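Local coordinates for WbbZ protein (PDB 6X1L) that is of uncharacterised function but probably acts as a polysaccharide pyruvyl transferase built on a GT-B-like fold, at residues D35-S40 / R227-I232; I54-G59 / G94-V99; E126-D131 / N251-N256. One frame throughout, in Å; residues are numbered along the deposited sequence.

Contacts 1 and 3 both join helices associated with different parallel sheets: helices 33-48 and 127-135 belong to the six-stranded sheet, helices 228-236 and 250-259 to the four-stranded one. The two are neighbours, for Leu228 CD1 lies 3.7 Å from Val254 CG1. Contact 2 stays within the six-stranded sheet, its centre about 25 Å from that of contact 1 and about 28 Å from that of contact 3. Contact 1, deepest in the chain, presses aliphatic carbons against a histidine ring. Contact 3 adds a helix cap to its packing and reaches the surface at Ile128. Contact 2, the most peripheral, sets a ring pair beside a weakly bonded lysine.

Contact 1. Residues D35-S40 / R227-I232; sequences DGVIAS and RLHVAI
At the interface between two parallel-sheet halves, consistent with the GT-B-like fold of the family, Val37 and Ile38 of helix 33-48 meet His229 in the first turn of helix 228-236. One helix follows strand 23-27 of the six-stranded sheet, the other lies against strands 220-225 and 240-243 of the four-stranded one, and their nearest CA atoms, those of Val37 and His229, are 7.3 Å apart. Ile38 does most of the touching. Its CG1-CD1 branch runs at about a right angle to the histidine side chain and comes at the ring obliquely, against the NE2-CE1 corner. CG1 of Ile38 sits 3.2 Å from NE2 of His229, a tight fit, while CD1 of Ile38 is 3.4 Å from CE1 of the same ring. That reach depends on the isoleucine's first torsion, chi1 -58°, which puts CG1 beside the backbone N and leaves CG2 to occupy the anti position. A looser touch falls at CD2 of His229, from Val37 CG1 at 4.4 Å. Val37 also packs against Thr210 and Met213 of helix 203-218. The polar business of the imidazole lies elsewhere: NE2 is hydrogen-bonded to Asp149 OD2. NE2, buried in this interface, is thus both packed by Ile38 and bonded to Asp149, which probably limits how far the ring can turn.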
loop_
_atom_site.group_PDB
_atom_site.type_symbol
_atom_site.label_atom_id
_atom_site.label_comp_id
_atom_site.label_asym_id
_atom_site.label_seq_id
_atom_site.Cartn_x
_atom_site.Cartn_y
_atom_site.Cartn_z
ATOM N N ASP A 35 0.317 2.896 11.654
ATOM C CA ASP A 35 -0.507 2.023 12.477
ATOM C C ASP A 35 -0.660 0.635 11.873
ATOM O O ASP A 35 -0.921 -0.322 12.611
ATOM C CB ASP A 35 -1.865 2.675 12.698
ATOM C CG ASP A 35 -1.775 3.871 13.623
ATOM O OD1 ASP A 35 -1.421 3.672 14.804
ATOM O OD2 ASP A 35 -2.017 5.010 13.167
ATOM N N GLY A 36 -0.501 0.501 10.555
ATOM C CA GLY A 36 -0.441 -0.824 9.968
ATOM C C GLY A 36 0.823 -1.571 10.333
ATOM O O GLY A 36 0.820 -2.803 10.407
ATOM N N VAL A 37 1.921 -0.846 10.552
ATOM C CA VAL A 37 3.156 -1.479 11.007
ATOM C C VAL A 37 2.987 -2.035 12.416
ATOM O O VAL A 37 3.461 -3.136 12.724
ATOM C CB VAL A 37 4.325 -0.480 10.933
ATOM C CG1 VAL A 37 5.607 -1.135 11.401
ATOM C CG2 VAL A 37 4.473 0.061 9.507
ATOM N N ILE A 38 2.315 -1.287 13.295
ATOM C CA ILE A 38 2.066 -1.782 14.651
ATOM C C ILE A 38 1.242 -3.058 14.599
ATOM O O ILE A 38 1.520 -4.026 15.317
ATOM C CB ILE A 38 1.371 -0.703 15.503
ATOM C CG1 ILE A 38 2.225 0.562 15.561
ATOM C CG2 ILE A 38 1.106 -1.225 16.923
ATOM C CD1 ILE A 38 1.636 1.654 16.420
ATOM N N ALA A 39 0.238 -3.096 13.719
ATOM C CA ALA A 39 -0.613 -4.276 13.630
ATOM C C ALA A 39 0.158 -5.467 13.078
ATOM O O ALA A 39 0.062 -6.578 13.613
ATOM C CB ALA A 39 -1.844 -3.975 12.782
ATOM N N SER A 40 0.926 -5.255 12.001
ATOM C CA SER A 40 1.763 -6.322 11.458
ATOM C C SER A 40 2.626 -6.942 12.550
ATOM O O SER A 40 2.653 -8.166 12.721
ATOM C CB SER A 40 2.649 -5.780 10.331
ATOM O OG SER A 40 1.878 -5.114 9.345
ATOM N N ARG A 227 7.997 11.135 10.921
ATOM C CA ARG A 227 6.990 10.091 11.051
ATOM C C ARG A 227 7.589 8.947 11.856
ATOM O O ARG A 227 8.556 8.319 11.414
ATOM C CB ARG A 227 6.543 9.595 9.674
ATOM C CG ARG A 227 5.732 10.590 8.870
ATOM C CD ARG A 227 4.345 10.767 9.462
ATOM N NE ARG A 227 3.399 11.294 8.483
ATOM C CZ ARG A 227 2.134 11.593 8.762
ATOM N NH1 ARG A 227 1.666 11.424 9.995
ATOM N NH2 ARG A 227 1.337 12.067 7.811
ATOM N N LEU A 228 7.000 8.672 13.022
ATOM C CA LEU A 228 7.607 7.750 13.979
ATOM C C LEU A 228 7.939 6.408 13.339
ATOM O O LEU A 228 9.076 5.930 13.423
ATOM C CB LEU A 228 6.673 7.551 15.173
ATOM C CG LEU A 228 7.180 6.574 16.232
ATOM C CD1 LEU A 228 8.521 7.040 16.780
ATOM C CD2 LEU A 228 6.157 6.442 17.349
ATOM N N HIS A 229 6.962 5.785 12.689
ATOM C CA HIS A 229 7.190 4.424 12.232
ATOM C C HIS A 229 7.962 4.351 10.925
ATOM O O HIS A 229 8.515 3.291 10.619
ATOM C CB HIS A 229 5.860 3.682 12.154
ATOM C CG HIS A 229 5.332 3.323 13.506
ATOM N ND1 HIS A 229 4.551 4.181 14.250
ATOM C CD2 HIS A 229 5.540 2.233 14.283
ATOM C CE1 HIS A 229 4.270 3.619 15.413
ATOM N NE2 HIS A 229 4.862 2.438 15.459
ATOM N N VAL A 230 8.057 5.447 10.175
ATOM C CA VAL A 230 9.097 5.536 9.156
ATOM C C VAL A 230 10.471 5.491 9.813
ATOM O O VAL A 230 11.359 4.739 9.395
ATOM C CB VAL A 230 8.920 6.809 8.310
ATOM C CG1 VAL A 230 10.103 6.977 7.361
ATOM C CG2 VAL A 230 7.610 6.758 7.537
ATOM N N ALA A 231 10.661 6.292 10.862
ATOM C CA ALA A 231 11.934 6.287 11.575
ATOM C C ALA A 231 12.233 4.915 12.162
ATOM O O ALA A 231 13.374 4.441 12.101
ATOM C CB ALA A 231 11.927 7.355 12.668
ATOM N N ILE A 232 11.218 4.257 12.729
ATOM C CA ILE A 232 11.423 2.930 13.300
ATOM C C ILE A 232 11.793 1.926 12.211
ATOM O O ILE A 232 12.765 1.174 12.345
ATOM C CB ILE A 232 10.176 2.486 14.089
ATOM C CG1 ILE A 232 10.098 3.244 15.422
ATOM C CG2 ILE A 232 10.204 0.986 14.334
ATOM C CD1 ILE A 232 8.835 2.982 16.198
#

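Contact 2. Residues I54-G59 / G94-V99; sequences IPYRDG and GKFHKV
Tyr56 and Phe96 bridge one face of the six-stranded parallel sheet of a Rossmann-like domain, each next to a strand: Tyr56 directly follows strand 53-55 at the sheet's edge, and Phe96 lies in the loop leading into strand 98-104. Strands 23-27 and 67-71 run between those two, which is why the CA atoms of Tyr56 and Phe96 are still 11.4 Å apart and the side chains have to reach for each other. The apolar part is a meeting of ring edges. CZ of Phe96 approaches CD1 of Tyr56 at 4.1 Å, and each atom lies near the plane of the opposite ring, so the rings abut without stacking. Both rings rest on Val25 of strand 23-27; Phe88 makes an edge-to-face pair with Tyr56, and Tyr62 meets the ring of Phe96. The tyrosine ring gets there with CG anti to the backbone N (chi1 174°), extended over the sheet toward the phenylalanine. The polar part belongs to Lys95. Its chain is fully extended beyond CG and crosses the tyrosine side chain at roughly a right angle, arriving at the hydroxyl end, close to the ring plane, rather than over the ring face. The ammonium also hydrogen-bonds Asn92 OD1 at the end of helix 84-92, its stronger partner. Asp58 OD1 lies 4.6 Å from Lys95 NZ, which may give a mild attraction, though it is no salt bridge. Across the contact, Lys95 NZ donates to Tyr56 OH in a weak hydrogen bond of 3.3 Å.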
loop_
_atom_site.group_PDB
_atom_site.type_symbol
_atom_site.label_atom_id
_atom_site.label_comp_id
_atom_site.label_asym_id
_atom_site.label_seq_id
_atom_site.Cartn_x
_atom_site.Cartn_y
_atom_site.Cartn_z
ATOM N N ILE A 54 -9.589 -13.615 18.935
ATOM C CA ILE A 54 -10.738 -13.422 18.057
ATOM C C ILE A 54 -10.817 -11.932 17.756
ATOM O O ILE A 54 -10.613 -11.105 18.659
ATOM C CB ILE A 54 -12.040 -13.954 18.681
ATOM C CG1 ILE A 54 -12.354 -13.240 19.996
ATOM C CG2 ILE A 54 -11.955 -15.459 18.895
ATOM C CD1 ILE A 54 -13.773 -13.444 20.471
ATOM N N PRO A 55 -11.068 -11.541 16.508
ATOM C CA PRO A 55 -11.142 -10.111 16.192
ATOM C C PRO A 55 -12.408 -9.495 16.765
ATOM O O PRO A 55 -13.472 -10.120 16.783
ATOM C CB PRO A 55 -11.142 -10.083 14.658
ATOM C CG PRO A 55 -11.706 -11.411 14.263
ATOM C CD PRO A 55 -11.245 -12.388 15.315
ATOM N N TYR A 56 -12.280 -8.263 17.248
ATOM C CA TYR A 56 -13.436 -7.552 17.775
ATOM C C TYR A 56 -14.480 -7.367 16.684
ATOM O O TYR A 56 -14.177 -6.872 15.593
ATOM C CB TYR A 56 -13.016 -6.195 18.340
ATOM C CG TYR A 56 -14.184 -5.339 18.777
ATOM C CD1 TYR A 56 -14.717 -5.458 20.054
ATOM C CD2 TYR A 56 -14.758 -4.415 17.911
ATOM C CE1 TYR A 56 -15.790 -4.681 20.456
ATOM C CE2 TYR A 56 -15.830 -3.637 18.301
ATOM C CZ TYR A 56 -16.342 -3.773 19.575
ATOM O OH TYR A 56 -17.407 -2.995 19.968
ATOM N N ARG A 57 -15.712 -7.769 16.980
ATOM C CA ARG A 57 -16.844 -7.580 16.081
ATOM C C ARG A 57 -17.896 -6.751 16.800
ATOM O O ARG A 57 -18.392 -7.152 17.859
ATOM C CB ARG A 57 -17.423 -8.921 15.625
ATOM C CG ARG A 57 -16.517 -9.685 14.676
ATOM C CD ARG A 57 -16.158 -8.839 13.464
ATOM N NE ARG A 57 -15.246 -9.531 12.560
ATOM N N ASP A 58 -18.224 -5.595 16.230
ATOM C CA ASP A 58 -19.225 -4.720 16.822
ATOM C C ASP A 58 -20.588 -5.399 16.796
ATOM O O ASP A 58 -21.018 -5.918 15.761
ATOM C CB ASP A 58 -19.273 -3.391 16.070
ATOM C CG ASP A 58 -19.956 -2.292 16.860
ATOM O OD1 ASP A 58 -20.813 -2.603 17.715
ATOM O OD2 ASP A 58 -19.633 -1.109 16.624
ATOM N N GLY A 59 -21.269 -5.395 17.940
ATOM C CA GLY A 59 -22.559 -6.030 18.073
ATOM C C GLY A 59 -22.513 -7.443 18.614
ATOM O O GLY A 59 -23.567 -7.986 18.965
ATOM N N GLY A 94 -17.237 -1.779 29.452
ATOM C CA GLY A 94 -18.127 -2.574 30.281
ATOM C C GLY A 94 -18.333 -3.993 29.793
ATOM O O GLY A 94 -18.788 -4.842 30.567
ATOM N N LYS A 95 -18.003 -4.271 28.529
ATOM C CA LYS A 95 -18.236 -5.593 27.958
ATOM C C LYS A 95 -17.218 -6.633 28.409
ATOM O O LYS A 95 -17.507 -7.832 28.330
ATOM C CB LYS A 95 -18.208 -5.529 26.427
ATOM C CG LYS A 95 -19.238 -4.619 25.782
ATOM C CD LYS A 95 -19.064 -4.630 24.266
ATOM C CE LYS A 95 -20.018 -3.671 23.573
ATOM N NZ LYS A 95 -19.832 -3.693 22.094
ATOM N N PHE A 96 -16.040 -6.214 28.862
ATOM C CA PHE A 96 -14.932 -7.130 29.082
ATOM C C PHE A 96 -14.511 -7.150 30.548
ATOM O O PHE A 96 -14.827 -6.246 31.326
ATOM C CB PHE A 96 -13.733 -6.758 28.200
ATOM C CG PHE A 96 -14.051 -6.736 26.729
ATOM C CD1 PHE A 96 -14.450 -5.562 26.108
ATOM C CD2 PHE A 96 -13.965 -7.892 25.970
ATOM C CE1 PHE A 96 -14.748 -5.541 24.753
ATOM C CE2 PHE A 96 -14.263 -7.877 24.616
ATOM C CZ PHE A 96 -14.655 -6.699 24.010
ATOM N N HIS A 97 -13.788 -8.214 30.910
ATOM C CA HIS A 97 -13.248 -8.332 32.261
ATOM C C HIS A 97 -12.108 -7.345 32.484
ATOM O O HIS A 97 -12.024 -6.711 33.544
ATOM C CB HIS A 97 -12.777 -9.767 32.503
ATOM C CG HIS A 97 -12.134 -9.982 33.838
ATOM N ND1 HIS A 97 -10.774 -10.139 33.992
ATOM C CD2 HIS A 97 -12.667 -10.077 35.080
ATOM C CE1 HIS A 97 -10.494 -10.315 35.271
ATOM N NE2 HIS A 97 -11.626 -10.282 35.952
ATOM N N LYS A 98 -11.224 -7.209 31.498
ATOM C CA LYS A 98 -10.117 -6.266 31.534
ATOM C C LYS A 98 -9.949 -5.661 30.149
ATOM O O LYS A 98 -10.401 -6.220 29.147
ATOM C CB LYS A 98 -8.797 -6.931 31.952
ATOM C CG LYS A 98 -8.774 -7.495 33.357
ATOM C CD LYS A 98 -8.836 -6.389 34.386
ATOM C CE LYS A 98 -8.723 -6.948 35.794
ATOM N NZ LYS A 98 -8.856 -5.866 36.801
ATOM N N VAL A 99 -9.290 -4.509 30.102
ATOM C CA VAL A 99 -8.871 -3.895 28.849
ATOM C C VAL A 99 -7.361 -3.732 28.908
ATOM O O VAL A 99 -6.837 -3.004 29.763
ATOM C CB VAL A 99 -9.567 -2.553 28.591
ATOM C CG1 VAL A 99 -8.853 -1.798 27.476
ATOM C CG2 VAL A 99 -11.019 -2.787 28.213
#

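Contact 3. Residues E126-D131 / N251-N256; sequences ENITFD and NEAVYN
Glu126 and Val254 bring the two backbones close, with CA atoms 5.3 Å apart where the start of helix 127-135 comes up to the middle of helix 250-259. The first helix follows strand 120-124 of the six-stranded sheet, and the second falls in the chain between strands 240-243 and 266-268 of the four-stranded one, so the contact ties together the two halves of what is probably a GT-B-like fold. Glu126 carries most of it. Its CB sits 3.3 Å from the backbone oxygen of Ala253, a snug fit against the helix. Farther out, CG of Glu126 lies 3.7 Å from Ala253 CB and 3.8 Å from Val254 CG2, the valine side chain crossing at about a right angle. Ile128, in the first turn of the helix and exposed at the surface, flanks the same methyl: its CD1 is 3.8 Å from Ala253 CB. The alanine thus fits between the glutamate and the isoleucine. Glu126 is also the N-cap of its helix. A nearly eclipsed first torsion (chi1 24°) and a bend at chi2 fold the carboxylate back over the first turn, where OE1 accepts the amide N of Thr129 at 2.8 Å in an almost straight bond (168°), met on the syn side but somewhat out of the carboxylate plane. The other oxygen, OE2, receives Thr129 OG1 at 2.6 Å from above that plane and is hydrogen-bonded to Thr105 OG1 as well. Thr129 OG1 has further bonds to Ile106 N and Arg107 NH1. With both oxygens of a buried carboxylate bonded, and the helix start beside them probably favouring its negative charge, one side chain caps its own helix with its polar end while its CB and CG pack against the other half of the fold.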
loop_
_atom_site.group_PDB
_atom_site.type_symbol
_atom_site.label_atom_id
_atom_site.label_comp_id
_atom_site.label_asym_id
_atom_site.label_seq_id
_atom_site.Cartn_x
_atom_site.Cartn_y
_atom_site.Cartn_z
ATOM N N GLU A 126 6.976 4.611 26.059
ATOM C CA GLU A 126 8.063 5.521 26.404
ATOM C C GLU A 126 7.874 6.002 27.840
ATOM O O GLU A 126 6.867 5.713 28.488
ATOM C CB GLU A 126 8.161 6.700 25.427
ATOM C CG GLU A 126 6.870 7.050 24.688
ATOM C CD GLU A 126 5.917 7.873 25.525
ATOM O OE1 GLU A 126 6.316 8.307 26.630
ATOM O OE2 GLU A 126 4.772 8.089 25.072
ATOM N N ASN A 127 8.868 6.758 28.318
ATOM C CA ASN A 127 8.953 7.116 29.735
ATOM C C ASN A 127 7.955 8.194 30.132
ATOM O O ASN A 127 7.579 8.281 31.308
ATOM C CB ASN A 127 10.367 7.591 30.069
ATOM C CG ASN A 127 11.293 6.454 30.429
ATOM O OD1 ASN A 127 10.944 5.581 31.222
ATOM N ND2 ASN A 127 12.486 6.459 29.845
ATOM N N ILE A 128 7.550 9.047 29.190
ATOM C CA ILE A 128 6.617 10.119 29.520
ATOM C C ILE A 128 5.238 9.546 29.809
ATOM O O ILE A 128 4.584 9.919 30.790
ATOM C CB ILE A 128 6.575 11.162 28.390
ATOM C CG1 ILE A 128 7.956 11.791 28.200
ATOM C CG2 ILE A 128 5.532 12.229 28.698
ATOM C CD1 ILE A 128 7.969 12.960 27.248
ATOM N N THR A 129 4.781 8.617 28.967
ATOM C CA THR A 129 3.509 7.949 29.222
ATOM C C THR A 129 3.575 7.108 30.493
ATOM O O THR A 129 2.627 7.098 31.286
ATOM C CB THR A 129 3.126 7.084 28.018
ATOM O OG1 THR A 129 2.887 7.931 26.889
ATOM C CG2 THR A 129 1.867 6.281 28.306
ATOM N N PHE A 130 4.694 6.412 30.708
ATOM C CA PHE A 130 4.826 5.558 31.882
ATOM C C PHE A 130 4.745 6.371 33.167
ATOM O O PHE A 130 4.024 6.005 34.102
ATOM C CB PHE A 130 6.142 4.780 31.812
ATOM C CG PHE A 130 6.340 3.825 32.954
ATOM C CD1 PHE A 130 5.513 2.723 33.102
ATOM C CD2 PHE A 130 7.354 4.023 33.873
ATOM C CE1 PHE A 130 5.690 1.841 34.152
ATOM C CE2 PHE A 130 7.538 3.143 34.928
ATOM C CZ PHE A 130 6.704 2.050 35.066
ATOM N N ASP A 131 5.476 7.487 33.232
ATOM C CA ASP A 131 5.434 8.320 34.431
ATOM C C ASP A 131 4.076 8.984 34.602
ATOM O O ASP A 131 3.637 9.209 35.733
ATOM C CB ASP A 131 6.537 9.376 34.383
ATOM C CG ASP A 131 7.921 8.773 34.476
ATOM O OD1 ASP A 131 8.029 7.604 34.899
ATOM O OD2 ASP A 131 8.899 9.469 34.132
ATOM N N ASN A 251 7.336 12.000 19.132
ATOM C CA ASN A 251 8.526 11.408 18.527
ATOM C C ASN A 251 9.688 11.364 19.515
ATOM O O ASN A 251 10.348 10.328 19.661
ATOM C CB ASN A 251 8.919 12.188 17.270
ATOM C CG ASN A 251 7.937 11.991 16.127
ATOM O OD1 ASN A 251 7.057 11.133 16.192
ATOM N ND2 ASN A 251 8.096 12.777 15.065
ATOM N N GLU A 252 9.947 12.476 20.208
ATOM C CA GLU A 252 11.131 12.563 21.059
ATOM C C GLU A 252 11.114 11.513 22.167
ATOM O O GLU A 252 12.158 10.938 22.500
ATOM C CB GLU A 252 11.250 13.969 21.652
ATOM C CG GLU A 252 12.542 14.200 22.433
ATOM C CD GLU A 252 12.673 15.619 22.963
ATOM O OE1 GLU A 252 11.861 16.482 22.567
ATOM O OE2 GLU A 252 13.587 15.871 23.777
ATOM N N ALA A 253 9.939 11.240 22.745
ATOM C CA ALA A 253 9.876 10.298 23.860
ATOM C C ALA A 253 10.155 8.870 23.407
ATOM O O ALA A 253 10.815 8.106 24.120
ATOM C CB ALA A 253 8.517 10.387 24.554
ATOM N N VAL A 254 9.658 8.481 22.231
ATOM C CA VAL A 254 9.949 7.137 21.738
ATOM C C VAL A 254 11.423 7.022 21.363
ATOM O O VAL A 254 12.053 5.979 21.577
ATOM C CB VAL A 254 9.025 6.780 20.558
ATOM C CG1 VAL A 254 9.408 5.431 19.968
ATOM C CG2 VAL A 254 7.568 6.761 21.005
ATOM N N TYR A 255 11.998 8.096 20.814
ATOM C CA TYR A 255 13.413 8.085 20.458
ATOM C C TYR A 255 14.289 7.875 21.687
ATOM O O TYR A 255 15.220 7.063 21.669
ATOM C CB TYR A 255 13.796 9.390 19.757
ATOM C CG TYR A 255 15.291 9.533 19.572
ATOM C CD1 TYR A 255 15.935 8.939 18.490
ATOM C CD2 TYR A 255 16.060 10.245 20.481
ATOM C CE1 TYR A 255 17.304 9.060 18.320
ATOM C CE2 TYR A 255 17.428 10.368 20.320
ATOM C CZ TYR A 255 18.044 9.774 19.237
ATOM O OH TYR A 255 19.405 9.896 19.069
ATOM N N ASN A 256 14.014 8.620 22.762
ATOM C CA ASN A 256 14.846 8.525 23.958
ATOM C C ASN A 256 14.765 7.146 24.596
ATOM O O ASN A 256 15.757 6.664 25.149
ATOM C CB ASN A 256 14.444 9.604 24.967
ATOM C CG ASN A 256 14.870 10.995 24.536
ATOM O OD1 ASN A 256 15.899 11.168 23.883
ATOM N ND2 ASN A 256 14.078 11.996 24.900
#